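PDB 3QFK: uncharacterized protein from Staphylococcus aureus subsp. aureus, which is uncharacterized but belongs to the calcineurin-like phosphoesterase family, pairing a two-metal domain with a C-terminal domain of the 5'-nucleotidase type. Local coordinates for residues Asn70-Gln75 against Asn109-Tyr114. Numbering follows the deposited sequence.
Sequences NGDFLQ and NHEFNY. With MN (manganese (II) ion), chain C; ZN (zinc ion), chain B; AKG (2-oxoglutaric acid), chain D.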
loop_
_atom_site.group_PDB
_atom_site.type_symbol
_atom_site.label_atom_id
_atom_site.label_comp_id
_atom_site.label_asym_id
_atom_site.label_seq_id
_atom_site.Cartn_x
_atom_site.Cartn_y
_atom_site.Cartn_z
ATOM N N ASN A 70 -11.863 4.704 -4.158
ATOM C CA ASN A 70 -11.883 4.045 -2.846
ATOM C C ASN A 70 -10.592 4.055 -2.021
ATOM O O ASN A 70 -10.307 3.100 -1.277
ATOM C CB ASN A 70 -12.424 2.619 -3.022
ATOM C CG ASN A 70 -12.823 1.964 -1.703
ATOM O OD1 ASN A 70 -13.389 2.613 -0.804
ATOM N ND2 ASN A 70 -12.547 0.662 -1.586
ATOM N N GLY A 71 -9.818 5.134 -2.110
ATOM C CA GLY A 71 -8.628 5.291 -1.262
ATOM C C GLY A 71 -7.277 4.900 -1.834
ATOM O O GLY A 71 -7.192 4.214 -2.843
ATOM N N ASP A 72 -6.224 5.311 -1.134
ATOM C CA ASP A 72 -4.847 5.100 -1.581
ATOM C C ASP A 72 -4.631 5.793 -2.932
ATOM O O ASP A 72 -4.159 5.181 -3.884
ATOM C CB ASP A 72 -4.474 3.619 -1.602
ATOM C CG ASP A 72 -3.997 3.135 -0.255
ATOM O OD1 ASP A 72 -4.093 3.909 0.717
ATOM O OD2 ASP A 72 -3.486 2.019 -0.164
ATOM N N PHE A 73 -4.984 7.080 -2.979
ATOM C CA PHE A 73 -4.862 7.885 -4.184
ATOM C C PHE A 73 -3.754 8.943 -4.108
ATOM O O PHE A 73 -3.325 9.479 -5.132
ATOM C CB PHE A 73 -6.211 8.602 -4.482
ATOM C CG PHE A 73 -6.607 9.643 -3.445
ATOM C CD1 PHE A 73 -6.136 10.952 -3.537
ATOM C CD2 PHE A 73 -7.425 9.311 -2.386
ATOM C CE1 PHE A 73 -6.495 11.916 -2.579
ATOM C CE2 PHE A 73 -7.802 10.273 -1.433
ATOM C CZ PHE A 73 -7.314 11.571 -1.531
ATOM N N LEU A 74 -3.265 9.224 -2.908
ATOM C CA LEU A 74 -2.330 10.330 -2.709
ATOM C C LEU A 74 -0.839 10.000 -2.694
ATOM O O LEU A 74 -0.028 10.902 -2.748
ATOM C CB LEU A 74 -2.725 11.032 -1.392
ATOM C CG LEU A 74 -2.183 12.394 -1.004
ATOM C CD1 LEU A 74 -2.462 13.426 -2.078
ATOM C CD2 LEU A 74 -2.818 12.838 0.338
ATOM N N GLN A 75 -0.496 8.716 -2.648
ATOM C CA GLN A 75 0.878 8.255 -2.587
ATOM C C GLN A 75 1.059 6.934 -3.332
ATOM O O GLN A 75 0.130 6.142 -3.444
ATOM C CB GLN A 75 1.268 8.033 -1.102
ATOM C CG GLN A 75 2.701 7.501 -0.834
ATOM C CD GLN A 75 2.866 5.995 -1.024
ATOM O OE1 GLN A 75 1.900 5.245 -1.006
ATOM N NE2 GLN A 75 4.098 5.555 -1.181
ATOM N N ASN A 109 -5.105 4.027 3.829
ATOM C CA ASN A 109 -4.014 4.238 4.786
ATOM C C ASN A 109 -2.902 5.153 4.253
ATOM O O ASN A 109 -2.291 5.912 5.018
ATOM C CB ASN A 109 -3.387 2.914 5.278
ATOM C CG ASN A 109 -2.984 1.998 4.136
ATOM O OD1 ASN A 109 -3.819 1.634 3.303
ATOM N ND2 ASN A 109 -1.711 1.592 4.110
ATOM N N HIS A 110 -2.629 5.080 2.953
ATOM C CA HIS A 110 -1.571 5.899 2.377
ATOM C C HIS A 110 -1.852 7.405 2.303
ATOM O O HIS A 110 -0.913 8.178 2.127
ATOM C CB HIS A 110 -1.058 5.321 1.057
ATOM C CG HIS A 110 -0.320 4.028 1.237
ATOM N ND1 HIS A 110 0.972 3.975 1.714
ATOM C CD2 HIS A 110 -0.705 2.741 1.051
ATOM C CE1 HIS A 110 1.360 2.711 1.791
ATOM N NE2 HIS A 110 0.354 1.942 1.407
ATOM N N GLU A 111 -3.100 7.827 2.515
ATOM C CA GLU A 111 -3.410 9.264 2.550
ATOM C C GLU A 111 -2.766 10.020 3.745
ATOM O O GLU A 111 -2.778 11.256 3.779
ATOM C CB GLU A 111 -4.914 9.518 2.555
ATOM C CG GLU A 111 -5.525 9.653 1.160
ATOM C CD GLU A 111 -5.502 8.380 0.390
ATOM O OE1 GLU A 111 -4.582 8.216 -0.442
ATOM O OE2 GLU A 111 -6.369 7.513 0.662
ATOM N N PHE A 112 -2.244 9.277 4.717
ATOM C CA PHE A 112 -1.592 9.860 5.910
ATOM C C PHE A 112 -0.040 9.880 5.833
ATOM O O PHE A 112 0.625 10.458 6.709
ATOM C CB PHE A 112 -2.031 9.079 7.167
ATOM C CG PHE A 112 -3.515 9.152 7.436
ATOM C CD1 PHE A 112 -4.392 8.252 6.837
ATOM C CD2 PHE A 112 -4.040 10.146 8.266
ATOM C CE1 PHE A 112 -5.772 8.343 7.057
ATOM C CE2 PHE A 112 -5.407 10.243 8.494
ATOM C CZ PHE A 112 -6.275 9.340 7.901
ATOM N N ASN A 113 0.526 9.263 4.789
ATOM C CA ASN A 113 1.976 9.155 4.628
ATOM C C ASN A 113 2.761 10.479 4.673
ATOM O O ASN A 113 3.928 10.460 4.987
ATOM C CB ASN A 113 2.344 8.433 3.312
ATOM C CG ASN A 113 2.169 6.906 3.368
ATOM O OD1 ASN A 113 2.399 6.235 2.366
ATOM N ND2 ASN A 113 1.818 6.358 4.532
ATOM N N TYR A 114 2.145 11.609 4.348
ATOM C CA TYR A 114 2.877 12.881 4.358
ATOM C C TYR A 114 2.401 13.822 5.465
ATOM O O TYR A 114 2.729 15.021 5.464
ATOM C CB TYR A 114 2.770 13.595 2.996
ATOM C CG TYR A 114 3.078 12.726 1.792
ATOM C CD1 TYR A 114 4.361 12.215 1.572
ATOM C CD2 TYR A 114 2.089 12.454 0.842
ATOM C CE1 TYR A 114 4.640 11.419 0.464
ATOM C CE2 TYR A 114 2.358 11.677 -0.276
ATOM C CZ TYR A 114 3.627 11.160 -0.457
ATOM O OH TYR A 114 3.860 10.395 -1.555
HETATM MN MN MN C . -4.383 0.564 1.520
HETATM ZN ZN ZN B . -3.022 0.365 -1.674
HETATM C C1 AKG D . 2.537 -1.069 1.683
HETATM O O1 AKG D . 2.886 -1.499 0.565
HETATM O O2 AKG D . 1.332 -1.024 2.007
HETATM C C2 AKG D . 3.542 -0.596 2.647
HETATM O O5 AKG D . 3.165 0.104 3.568
HETATM C C3 AKG D . 5.016 -0.945 2.503
HETATM C C4 AKG D . 5.735 -1.078 3.851
HETATM C C5 AKG D . 6.930 -0.155 3.940
HETATM O O3 AKG D . 8.071 -0.637 4.103
HETATM O O4 AKG D . 6.738 1.071 3.859
HETATM O O HOH W 1 -0.877 -0.077 -0.665
HETATM O O HOH W 2 -3.211 -1.126 0.145
#
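The E111 carboxylate lies against one face of the F73 ring, the two planes 17° apart; OE1 sits over the face toward its rim, and E111 CD is 3.5 Å from F73 CE2. The H110 ring has N109 ND2 over one face, toward the rim; D72, N113 and 2-oxoglutaric acid line its edge, and Q75 OE1 approaches obliquely. In the ring plane, H110 ND1 gives a nearly straight 2.8 Å hydrogen bond to N113 OD1 (175°), which probably helps set the ring's rotation, with H110 NE2 hydrogen-bonded to AKG O2 at 3.2 Å. L74 O lies at the edge of the Y114 ring, near CE2, while Y114 OH packs against Q75 CG.

Second-shell support is well illustrated by E111. Its chain, bent at chi2 (68°), brings the carboxylate up to the backbone N-H groups of 72-74: E111 OE2 takes D72 N at 2.8 Å through its syn lone pair and also accepts G108 N, whereas E111 OE1 is reached from one face of its plane by F73 N (2.8 Å) and L74 N (3.0 Å). The carboxylate thus grips three successive amides and so supports the loop carrying D72. That aspartate divides its oxygens: D72 OD1 accepts H110 N at 2.9 Å, and OD2 bridges zinc and manganese. N109 OD1 joins it on manganese; H207 and H247 complete the protein ligands there, as D27, H29 and H249 do for zinc.

The contact thereby joins two metal-binding loops of the calcineurin-like phosphoesterase fold, following the parallel strands 64-69 and 104-105. L74 and E111 pack on helix 116-125, and Y114 rests on helix 78-85.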